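Local structure of exotoxin 3 (Staphylococcus aureus, 2Z8L) at residues K130-Y135 against K142-K147; T179-L182 against L186-H189. The protein binds sialyl Lewis X, and probably related sialylated glycans, as a staphylococcal superantigen-like toxin with an OB-fold and a beta-grasp domain. One frame throughout, in Å; residues are numbered along the deposited sequence.

Both contacts belong to the beta-grasp domain and involve the same five-stranded sheet, contact 1 just past the end of its edge strand 124-131 and contact 2 at the other edge strand, 177-181. Their centres lie 15 Å apart, and helix 141-155 joins them: Leu144 and Lys147 serve contact 1, while Asp145 turns to contact 2, its OD2 lying 3.4 Å from Leu186 CB and its OD1 3.5 Å from Phe180 CB. Contact 2 holds sialyl Lewis X directly through Thr179, Glu181 and Gln187. Contact 1 touches none of the glycan, the Leu144 side chain being about 10 Å from the sialic acid, and carries a glycerol instead.

Contact 1 (K130-Y135 against K142-K147); sequences KRHYIY and KELDFK. Unlike the reference sequence in segment 130-135: His132 (reference Tyr). With GOL (glycerol), chain D.
Helix 141-155 packs on the sheet of the beta-grasp domain, and here it meets the loop just beyond edge strand 124-131. The direct touch is small and centres on His132 and Leu144. The CD2 methyl of Leu144 approaches the His132 ring at an oblique angle, 4.0 Å from NE2, and lies 4.3 Å from CD1 of Ile134. His132 has CG anti to the backbone N (chi1 180°), which carries the imidazole from the loop toward the helix; Lys147 CB comes up to its CE1 at 4.5 Å, also obliquely. On the sheet side, strand 200-207 continues this layer through Ile200, which touches both Ile134 and Leu144, and Met203, which touches His132.

Beyond these side chains a glycerol, probably from the crystallisation liquor, bridges the two segments. One end is held by the loop: Tyr135 N donates to O3 at 2.8 Å in a fairly straight bond (162°). The other end is held by the helix, where Lys147 NZ donates to O1 at 2.9 Å. Lys147 reaches there with an extended chain, and the same NZ forms a salt bridge with Glu143 OE2, one helical turn back, at 2.7 Å. That bond meets the carboxylate oxygen on its anti side, 17° out of plane. The middle hydroxyl, O2, lies at the edge of the His132 ring, in its plane and 3.5 Å from NE2, while Ile134 CD1 packs against C2.

Ile134, Leu144 and the His132 ring thus pack beside the sheet, with a polar margin formed by Lys147 and Glu143. Lys147 probably offsets whatever negative charge Glu143 keeps beside the nearby carboxylate of Glu31, and the glycerol extends this polar network across to the loop backbone.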
ATOM      1  N   LYS A 130     -13.569 -13.676   1.730  1.00 16.66           N
ATOM      2  CA  LYS A 130     -12.810 -13.399   2.924  1.00 16.99           C
ATOM      3  C   LYS A 130     -13.183 -11.960   3.309  1.00 17.61           C
ATOM      4  O   LYS A 130     -14.033 -11.362   2.678  1.00 16.33           O
ATOM      5  CB  LYS A 130     -11.328 -13.538   2.685  1.00 17.47           C
ATOM      6  CG  LYS A 130     -10.876 -14.930   2.247  1.00 20.18           C
ATOM      7  CD  LYS A 130     -10.918 -15.900   3.426  1.00 21.75           C
ATOM      8  CE  LYS A 130     -10.618 -17.320   3.014  1.00 24.06           C
ATOM      9  NZ  LYS A 130     -11.117 -18.314   4.040  1.00 26.51           N
ATOM     10  N   ARG A 131     -12.655 -11.515   4.437  1.00 18.20           N
ATOM     11  CA  ARG A 131     -12.763 -10.087   4.870  1.00 17.71           C
ATOM     12  C   ARG A 131     -11.390  -9.515   4.906  1.00 18.39           C
ATOM     13  O   ARG A 131     -10.429 -10.223   5.201  1.00 20.46           O
ATOM     14  CB  ARG A 131     -13.350  -9.999   6.278  1.00 18.29           C
ATOM     15  CG  ARG A 131     -14.693 -10.507   6.407  1.00 20.70           C
ATOM     16  CD  ARG A 131     -15.668  -9.566   5.836  1.00 25.50           C
ATOM     17  NE  ARG A 131     -17.035  -9.984   6.119  1.00 27.84           N
ATOM     18  CZ  ARG A 131     -18.112  -9.212   5.988  1.00 29.88           C
ATOM     19  NH1 ARG A 131     -18.019  -7.940   5.597  1.00 30.97           N
ATOM     20  NH2 ARG A 131     -19.304  -9.707   6.273  1.00 30.81           N
ATOM     21  N   HIS A 132     -11.279  -8.210   4.669  1.00 16.18           N
ATOM     22  CA  HIS A 132     -10.030  -7.547   4.900  1.00 15.44           C
ATOM     23  C   HIS A 132     -10.363  -6.422   5.868  1.00 14.73           C
ATOM     24  O   HIS A 132     -11.110  -5.511   5.543  1.00 16.70           O
ATOM     25  CB  HIS A 132      -9.471  -6.954   3.628  1.00 16.45           C
ATOM     26  CG  HIS A 132      -8.172  -6.249   3.811  1.00 18.65           C
ATOM     27  ND1 HIS A 132      -6.995  -6.924   4.031  1.00 23.89           N
ATOM     28  CD2 HIS A 132      -7.867  -4.931   3.822  1.00 25.76           C
ATOM     29  CE1 HIS A 132      -6.012  -6.046   4.153  1.00 27.19           C
ATOM     30  NE2 HIS A 132      -6.512  -4.831   4.023  1.00 25.53           N
ATOM     31  N   TYR A 133      -9.748  -6.483   7.015  1.00 13.35           N
ATOM     32  CA  TYR A 133     -10.008  -5.509   8.064  1.00 13.44           C
ATOM     33  C   TYR A 133      -9.181  -4.243   7.868  1.00 13.76           C
ATOM     34  O   TYR A 133      -7.945  -4.280   7.738  1.00 14.04           O
ATOM     35  CB  TYR A 133      -9.733  -6.150   9.396  1.00 14.97           C
ATOM     36  CG  TYR A 133     -10.551  -7.384   9.604  1.00 14.62           C
ATOM     37  CD1 TYR A 133     -11.925  -7.305   9.750  1.00 15.09           C
ATOM     38  CD2 TYR A 133      -9.968  -8.649   9.600  1.00 19.85           C
ATOM     39  CE1 TYR A 133     -12.721  -8.418   9.928  1.00 19.01           C
ATOM     40  CE2 TYR A 133     -10.765  -9.789   9.788  1.00 20.88           C
ATOM     41  CZ  TYR A 133     -12.148  -9.662   9.946  1.00 20.50           C
ATOM     42  OH  TYR A 133     -12.952 -10.780  10.152  1.00 22.76           O
ATOM     43  N   ILE A 134      -9.871  -3.085   7.975  1.00 11.82           N
ATOM     44  CA  ILE A 134      -9.307  -1.782   7.763  1.00 11.83           C
ATOM     45  C   ILE A 134      -9.300  -1.060   9.102  1.00 11.98           C
ATOM     46  O   ILE A 134     -10.334  -0.980   9.748  1.00 10.59           O
ATOM     47  CB  ILE A 134     -10.197  -0.955   6.772  1.00 12.15           C
ATOM     48  CG1 ILE A 134     -10.392  -1.647   5.404  1.00 13.47           C
ATOM     49  CG2 ILE A 134      -9.708   0.456   6.568  1.00 12.40           C
ATOM     50  CD1 ILE A 134      -9.157  -1.812   4.666  1.00 18.99           C
ATOM     51  N   TYR A 135      -8.123  -0.578   9.508  1.00 11.50           N
ATOM     52  CA  TYR A 135      -7.959   0.127  10.784  1.00 12.20           C
ATOM     53  C   TYR A 135      -7.732   1.612  10.643  1.00 12.11           C
ATOM     54  O   TYR A 135      -7.687   2.304  11.673  1.00 14.19           O
ATOM     55  CB  TYR A 135      -6.799  -0.505  11.591  1.00 14.24           C
ATOM     56  CG  TYR A 135      -7.051  -1.957  11.928  1.00 13.08           C
ATOM     57  CD1 TYR A 135      -7.574  -2.325  13.150  1.00 16.84           C
ATOM     58  CD2 TYR A 135      -6.743  -2.959  11.027  1.00 19.54           C
ATOM     59  CE1 TYR A 135      -7.810  -3.655  13.462  1.00 17.62           C
ATOM     60  CE2 TYR A 135      -6.970  -4.276  11.351  1.00 16.42           C
ATOM     61  CZ  TYR A 135      -7.509  -4.604  12.553  1.00 18.19           C
ATOM     62  OH  TYR A 135      -7.755  -5.921  12.938  1.00 21.55           O
ATOM     63  N   LYS A 142      -0.700   2.175  -1.759  1.00 10.36           N
ATOM     64  CA  LYS A 142       0.511   1.370  -1.549  1.00 10.49           C
ATOM     65  C   LYS A 142       0.301   0.242  -0.516  1.00  9.15           C
ATOM     66  O   LYS A 142       0.639  -0.928  -0.766  1.00 10.18           O
ATOM     67  CB  LYS A 142       1.613   2.251  -1.059  1.00 10.24           C
ATOM     68  CG  LYS A 142       2.941   1.551  -0.833  1.00 11.04           C
ATOM     69  CD  LYS A 142       3.950   2.436  -0.098  1.00 12.42           C
ATOM     70  CE  LYS A 142       5.333   1.829   0.124  1.00 13.76           C
ATOM     71  NZ  LYS A 142       5.986   1.684  -1.209  1.00 15.38           N
ATOM     72  N   GLU A 143      -0.218   0.606   0.636  1.00 11.19           N
ATOM     73  CA  GLU A 143      -0.482  -0.350   1.703  1.00 12.29           C
ATOM     74  C   GLU A 143      -1.501  -1.392   1.327  1.00 11.99           C
ATOM     75  O   GLU A 143      -1.274  -2.558   1.554  1.00 12.63           O
ATOM     76  CB  GLU A 143      -0.878   0.386   2.988  1.00 12.42           C
ATOM     77  CG  GLU A 143      -0.941  -0.569   4.164  1.00 14.57           C
ATOM     78  CD  GLU A 143      -1.118   0.096   5.513  1.00 20.47           C
ATOM     79  OE1 GLU A 143      -1.070   1.354   5.667  1.00 23.76           O
ATOM     80  OE2 GLU A 143      -1.323  -0.719   6.474  1.00 25.73           O
ATOM     81  N   LEU A 144      -2.605  -0.967   0.737  1.00 12.27           N
ATOM     82  CA  LEU A 144      -3.603  -1.957   0.344  1.00 13.59           C
ATOM     83  C   LEU A 144      -3.038  -2.931  -0.680  1.00 13.45           C
ATOM     84  O   LEU A 144      -3.176  -4.166  -0.537  1.00 14.33           O
ATOM     85  CB  LEU A 144      -4.791  -1.213  -0.247  1.00 14.99           C
ATOM     86  CG  LEU A 144      -5.820  -0.703   0.702  1.00 21.19           C
ATOM     87  CD1 LEU A 144      -6.771   0.160  -0.110  1.00 25.57           C
ATOM     88  CD2 LEU A 144      -6.511  -2.025   1.225  1.00 24.85           C
ATOM     89  N   ASP A 145      -2.400  -2.407  -1.725  1.00 12.56           N
ATOM     90  CA  ASP A 145      -1.778  -3.250  -2.781  1.00 13.47           C
ATOM     91  C   ASP A 145      -0.843  -4.256  -2.135  1.00 13.11           C
ATOM     92  O   ASP A 145      -0.943  -5.462  -2.374  1.00 13.53           O
ATOM     93  CB  ASP A 145      -1.060  -2.331  -3.811  1.00 13.90           C
ATOM     94  CG  ASP A 145      -0.175  -3.078  -4.823  1.00 14.80           C
ATOM     95  OD1 ASP A 145      -0.769  -3.726  -5.693  1.00 17.89           O
ATOM     96  OD2 ASP A 145       1.082  -3.011  -4.736  1.00 17.38           O
ATOM     97  N   PHE A 146       0.044  -3.788  -1.290  1.00 11.51           N
ATOM     98  CA  PHE A 146       1.070  -4.648  -0.725  1.00 11.82           C
ATOM     99  C   PHE A 146       0.485  -5.739   0.178  1.00 10.83           C
ATOM    100  O   PHE A 146       0.784  -6.935   0.038  1.00 12.16           O
ATOM    101  CB  PHE A 146       2.081  -3.812   0.029  1.00 11.98           C
ATOM    102  CG  PHE A 146       3.339  -4.577   0.406  1.00 11.36           C
ATOM    103  CD1 PHE A 146       3.420  -5.317   1.573  1.00 12.84           C
ATOM    104  CD2 PHE A 146       4.459  -4.540  -0.420  1.00 12.80           C
ATOM    105  CE1 PHE A 146       4.602  -6.015   1.870  1.00 13.59           C
ATOM    106  CE2 PHE A 146       5.585  -5.226  -0.135  1.00 13.65           C
ATOM    107  CZ  PHE A 146       5.657  -5.995   1.005  1.00 11.60           C
ATOM    108  N   LYS A 147      -0.365  -5.307   1.113  1.00 12.20           N
ATOM    109  CA  LYS A 147      -0.953  -6.265   2.013  1.00 13.12           C
ATOM    110  C   LYS A 147      -1.874  -7.292   1.307  1.00 11.47           C
ATOM    111  O   LYS A 147      -1.913  -8.486   1.713  1.00 12.63           O
ATOM    112  CB  LYS A 147      -1.675  -5.527   3.088  1.00 14.69           C
ATOM    113  CG  LYS A 147      -0.686  -4.846   3.987  1.00 18.91           C
ATOM    114  CD  LYS A 147      -1.339  -4.327   5.197  1.00 26.69           C
ATOM    115  CE  LYS A 147      -0.279  -4.090   6.327  1.00 28.10           C
ATOM    116  NZ  LYS A 147      -0.806  -3.164   7.406  1.00 29.11           N
TER
HETATM  117  C1  GOL D 606      -4.695  -2.776   6.506  1.00 56.68           C
HETATM  118  O1  GOL D 606      -3.379  -2.297   6.336  1.00 59.01           O
HETATM  119  C2  GOL D 606      -5.621  -1.720   5.946  1.00 51.69           C
HETATM  120  O2  GOL D 606      -5.271  -1.566   4.575  1.00 55.47           O
HETATM  121  C3  GOL D 606      -5.483  -0.363   6.673  1.00 47.15           C
HETATM  122  O3  GOL D 606      -5.712  -0.424   8.065  1.00 37.94           O

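Contact 2 (T179-L182 against L186-H189); sequences TFEL and LQPH. Unlike the reference sequence in segment 186-189: Pro188 (reference Thr), His189 (reference Asn). With SIA (N-acetyl-alpha-neuraminic acid), chain B; GAL (beta-D-galactopyranose), chain C; FUC (alpha-L-fucopyranose), chain E; NAG (2-acetamido-2-deoxy-beta-D-glucopyranose), chain F.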
ATOM      1  N   THR A 179      -7.720  -0.120  -9.432  1.00 12.08           N
ATOM      2  CA  THR A 179      -7.319  -1.385 -10.014  1.00 11.57           C
ATOM      3  C   THR A 179      -5.809  -1.550  -9.844  1.00 12.11           C
ATOM      4  O   THR A 179      -5.044  -0.604 -10.139  1.00 13.25           O
ATOM      5  CB  THR A 179      -7.582  -1.440 -11.531  1.00 13.88           C
ATOM      6  OG1 THR A 179      -8.958  -1.214 -11.746  1.00 16.93           O
ATOM      7  CG2 THR A 179      -7.259  -2.829 -12.076  1.00 15.84           C
ATOM      8  N   PHE A 180      -5.426  -2.751  -9.420  1.00 10.81           N
ATOM      9  CA  PHE A 180      -3.998  -3.181  -9.265  1.00 10.23           C
ATOM     10  C   PHE A 180      -3.744  -4.298 -10.211  1.00 10.40           C
ATOM     11  O   PHE A 180      -4.285  -5.392 -10.033  1.00 11.65           O
ATOM     12  CB  PHE A 180      -3.591  -3.624  -7.829  1.00 12.50           C
ATOM     13  CG  PHE A 180      -3.981  -2.633  -6.747  1.00 13.17           C
ATOM     14  CD1 PHE A 180      -3.776  -1.313  -6.932  1.00 16.04           C
ATOM     15  CD2 PHE A 180      -4.468  -3.090  -5.521  1.00 16.63           C
ATOM     16  CE1 PHE A 180      -4.130  -0.382  -5.925  1.00 14.61           C
ATOM     17  CE2 PHE A 180      -4.804  -2.206  -4.522  1.00 18.26           C
ATOM     18  CZ  PHE A 180      -4.617  -0.832  -4.746  1.00 18.16           C
ATOM     19  N   GLU A 181      -2.998  -4.052 -11.290  1.00 10.22           N
ATOM     20  CA  GLU A 181      -2.670  -5.121 -12.234  1.00 11.26           C
ATOM     21  C   GLU A 181      -1.590  -5.997 -11.617  1.00 11.51           C
ATOM     22  O   GLU A 181      -0.478  -5.519 -11.286  1.00 12.40           O
ATOM     23  CB  GLU A 181      -2.140  -4.543 -13.533  1.00 12.21           C
ATOM     24  CG  GLU A 181      -3.064  -3.634 -14.292  1.00 16.47           C
ATOM     25  CD  GLU A 181      -2.319  -3.063 -15.538  1.00 19.87           C
ATOM     26  OE1 GLU A 181      -2.183  -3.831 -16.502  1.00 23.36           O
ATOM     27  OE2 GLU A 181      -1.811  -1.910 -15.531  1.00 20.80           O
ATOM     28  N   LEU A 182      -1.844  -7.300 -11.508  1.00 10.66           N
ATOM     29  CA  LEU A 182      -0.903  -8.188 -10.770  1.00 11.03           C
ATOM     30  C   LEU A 182       0.331  -8.636 -11.543  1.00 11.62           C
ATOM     31  O   LEU A 182       1.240  -9.211 -10.935  1.00 12.61           O
ATOM     32  CB  LEU A 182      -1.641  -9.396 -10.214  1.00 11.80           C
ATOM     33  CG  LEU A 182      -2.769  -9.033  -9.268  1.00 10.60           C
ATOM     34  CD1 LEU A 182      -3.513 -10.231  -8.815  1.00 16.10           C
ATOM     35  CD2 LEU A 182      -2.258  -8.240  -8.046  1.00 14.86           C
ATOM     36  N   LEU A 186       3.003  -2.212  -8.406  1.00 12.39           N
ATOM     37  CA  LEU A 186       2.251  -0.947  -8.418  1.00 13.02           C
ATOM     38  C   LEU A 186       3.159   0.168  -8.917  1.00 13.03           C
ATOM     39  O   LEU A 186       4.352   0.222  -8.507  1.00 14.35           O
ATOM     40  CB  LEU A 186       1.748  -0.575  -7.028  1.00 13.05           C
ATOM     41  CG  LEU A 186       0.934   0.711  -6.895  1.00 12.62           C
ATOM     42  CD1 LEU A 186      -0.351   0.549  -7.685  1.00 14.17           C
ATOM     43  CD2 LEU A 186       0.568   0.943  -5.425  1.00 13.78           C
ATOM     44  N   GLN A 187       2.641   1.043  -9.789  1.00 12.90           N
ATOM     45  CA  GLN A 187       3.467   2.110 -10.372  1.00 14.11           C
ATOM     46  C   GLN A 187       3.892   3.076  -9.286  1.00 14.63           C
ATOM     47  O   GLN A 187       3.067   3.487  -8.483  1.00 13.75           O
ATOM     48  CB  GLN A 187       2.687   2.849 -11.431  1.00 13.00           C
ATOM     49  CG  GLN A 187       2.233   1.973 -12.611  1.00 13.72           C
ATOM     50  CD  GLN A 187       0.775   1.509 -12.498  1.00 12.53           C
ATOM     51  OE1 GLN A 187       0.323   1.095 -11.410  1.00 12.87           O
ATOM     52  NE2 GLN A 187       0.023   1.590 -13.613  1.00 15.98           N
ATOM     53  N   PRO A 188       5.195   3.416  -9.225  1.00 16.10           N
ATOM     54  CA  PRO A 188       5.655   4.356  -8.201  1.00 16.82           C
ATOM     55  C   PRO A 188       4.841   5.650  -8.115  1.00 15.21           C
ATOM     56  O   PRO A 188       4.515   6.061  -7.037  1.00 15.43           O
ATOM     57  CB  PRO A 188       7.071   4.634  -8.632  1.00 17.55           C
ATOM     58  CG  PRO A 188       7.508   3.359  -9.154  1.00 19.29           C
ATOM     59  CD  PRO A 188       6.343   2.922 -10.005  1.00 17.47           C
ATOM     60  N   HIS A 189       4.421   6.189  -9.249  1.00 14.98           N
ATOM     61  CA  HIS A 189       3.654   7.430  -9.217  1.00 15.44           C
ATOM     62  C   HIS A 189       2.281   7.321  -8.589  1.00 14.67           C
ATOM     63  O   HIS A 189       1.629   8.386  -8.418  1.00 16.04           O
ATOM     64  CB  HIS A 189       3.573   8.022 -10.609  1.00 17.90           C
ATOM     65  CG  HIS A 189       4.822   8.748 -10.994  1.00 19.74           C
ATOM     66  ND1 HIS A 189       4.906  10.119 -11.041  1.00 24.56           N
ATOM     67  CD2 HIS A 189       6.064   8.282 -11.261  1.00 25.84           C
ATOM     68  CE1 HIS A 189       6.142  10.465 -11.350  1.00 26.66           C
ATOM     69  NE2 HIS A 189       6.867   9.369 -11.490  1.00 25.42           N
TER
HETATM   70  C1  SIA B   3      -8.236   2.362 -12.011  1.00 33.07           C
HETATM   71  C2  SIA B   3      -8.218   3.707 -12.746  1.00 28.85           C
HETATM   72  C3  SIA B   3      -9.616   4.129 -13.202  1.00 31.82           C
HETATM   73  C4  SIA B   3     -10.485   4.538 -12.017  1.00 31.00           C
HETATM   74  C5  SIA B   3      -9.810   5.612 -11.146  1.00 31.42           C
HETATM   75  C6  SIA B   3      -8.420   5.089 -10.759  1.00 27.31           C
HETATM   76  C7  SIA B   3      -7.554   6.034  -9.934  1.00 29.38           C
HETATM   77  C8  SIA B   3      -6.118   5.502  -9.811  1.00 28.23           C
HETATM   78  C9  SIA B   3      -5.262   6.197  -8.780  1.00 29.39           C
HETATM   79  C10 SIA B   3     -11.054   6.977  -9.518  1.00 35.62           C
HETATM   80  C11 SIA B   3     -11.867   6.969  -8.250  1.00 34.77           C
HETATM   81  N5  SIA B   3     -10.628   5.798  -9.943  1.00 29.23           N
HETATM   82  O1A SIA B   3      -7.398   2.254 -11.089  1.00 29.40           O
HETATM   83  O1B SIA B   3      -9.002   1.424 -12.352  1.00 34.10           O
HETATM   84  O4  SIA B   3     -11.804   4.965 -12.492  1.00 33.93           O
HETATM   85  O6  SIA B   3      -7.710   4.795 -11.970  1.00 29.43           O
HETATM   86  O7  SIA B   3      -7.459   7.300 -10.589  1.00 30.26           O
HETATM   87  O8  SIA B   3      -6.245   4.098  -9.518  1.00 29.41           O
HETATM   88  O9  SIA B   3      -3.904   5.737  -8.767  1.00 30.37           O
HETATM   89  O10 SIA B   3     -10.752   7.997 -10.133  1.00 37.55           O
HETATM   90  C1  GAL C   2      -3.713   3.913 -14.214  1.00 30.65           C
HETATM   91  C2  GAL C   2      -5.149   4.214 -14.605  1.00 34.03           C
HETATM   92  C3  GAL C   2      -6.036   3.331 -13.732  1.00 33.69           C
HETATM   93  C4  GAL C   2      -5.660   1.860 -13.936  1.00 31.94           C
HETATM   94  C5  GAL C   2      -4.172   1.623 -13.652  1.00 28.89           C
HETATM   95  C6  GAL C   2      -3.743   0.193 -13.897  1.00 27.24           C
HETATM   96  O2  GAL C   2      -5.383   5.593 -14.318  1.00 34.23           O
HETATM   97  O3  GAL C   2      -7.435   3.561 -13.953  1.00 35.12           O
HETATM   98  O4  GAL C   2      -5.941   1.516 -15.272  1.00 35.88           O
HETATM   99  O5  GAL C   2      -3.392   2.536 -14.452  1.00 29.34           O
HETATM  100  O6  GAL C   2      -2.352  -0.024 -13.724  1.00 28.72           O
HETATM  101  C1  FUC E   4      -0.395   3.328 -17.317  1.00 38.46           C
HETATM  102  C2  FUC E   4       0.084   1.875 -17.438  1.00 39.81           C
HETATM  103  C3  FUC E   4      -1.031   0.901 -17.102  1.00 42.15           C
HETATM  104  C4  FUC E   4      -2.280   1.243 -17.903  1.00 42.63           C
HETATM  105  C5  FUC E   4      -2.635   2.725 -17.737  1.00 42.14           C
HETATM  106  C6  FUC E   4      -3.874   3.172 -18.492  1.00 44.11           C
HETATM  107  O2  FUC E   4       1.203   1.619 -16.609  1.00 39.87           O
HETATM  108  O3  FUC E   4      -0.575  -0.434 -17.334  1.00 43.88           O
HETATM  109  O4  FUC E   4      -1.951   0.996 -19.246  1.00 44.18           O
HETATM  110  O5  FUC E   4      -1.543   3.537 -18.109  1.00 40.44           O
HETATM  111  C1  NAG F   1       0.721   6.835 -14.284  1.00 39.94           C
HETATM  112  C2  NAG F   1       0.797   5.432 -14.931  1.00 36.95           C
HETATM  113  C3  NAG F   1      -0.558   4.941 -15.427  1.00 34.13           C
HETATM  114  C4  NAG F   1      -1.624   5.106 -14.345  1.00 33.59           C
HETATM  115  C5  NAG F   1      -1.550   6.550 -13.834  1.00 35.44           C
HETATM  116  C6  NAG F   1      -2.562   6.986 -12.782  1.00 41.48           C
HETATM  117  C7  NAG F   1       2.958   4.839 -15.940  1.00 41.30           C
HETATM  118  C8  NAG F   1       3.764   4.902 -17.222  1.00 40.21           C
HETATM  119  N2  NAG F   1       1.746   5.380 -16.019  1.00 37.40           N
HETATM  120  O1  NAG F   1       1.986   7.209 -13.750  1.00 41.71           O
HETATM  121  O3  NAG F   1      -0.477   3.582 -15.893  1.00 34.36           O
HETATM  122  O4  NAG F   1      -2.871   4.813 -14.976  1.00 33.33           O
HETATM  123  O5  NAG F   1      -0.268   6.778 -13.251  1.00 39.54           O
HETATM  124  O6  NAG F   1      -2.644   6.067 -11.733  1.00 44.65           O
HETATM  125  O7  NAG F   1       3.420   4.298 -14.928  1.00 40.96           O
HETATM  126  O   HOH W   1      -1.735  -1.535 -11.375  1.00 24.25           O
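Edge strand 177-181 of the beta-grasp domain and the loop after it form part of the sialyl Lewis X site, with an apolar pair behind and polar side chains on the sugar side. The apolar contact joins Phe180 and Leu186. CD1 of the leucine comes obliquely to CD1 of the phenylalanine ring at 4.0 Å, and Asp145 of helix 141-155 touches both side chains.

Hydrogen bonds to the sugars come from both segments. Thr179 grips the sialic acid carboxylate twice: the backbone N donates to O1A, and OG1 donates to O1B at 2.7 Å. The hydroxyl stands beside its own backbone N (chi1 -58°), which lets the two donors work as a pair. Arg190, Asp193 and the backbone O of Tyr177 also bond the sialic acid, and Lys184 the fucose. Glu181, extended beyond CG, brings OE2 out as a shared acceptor, accepting hydrogen bonds from galactose O6 at 2.7 Å and fucose O3 at 2.6 Å. From the loop, Gln187 bends at chi2 (99°) and presents NE2 to galactose O6 at 2.9 Å. The same Gln187 NE2 donates to fucose O2 at 3.2 Å, and more weakly to NAG O3. Its other amide atom, OE1, accepts from Arg190, which helps fix which way the amide faces.

The two polar side chains do not bond each other directly, Glu181 OE2 and Gln187 NE2 being 4.4 Å apart; galactose O6 links them by donating to the acid and accepting from the amide. A water adds a second bridge between the segments: it accepts from the backbone N of Glu181 at 2.8 Å, hydrogen-bonds galactose O6, and donates weakly to Gln187 OE1.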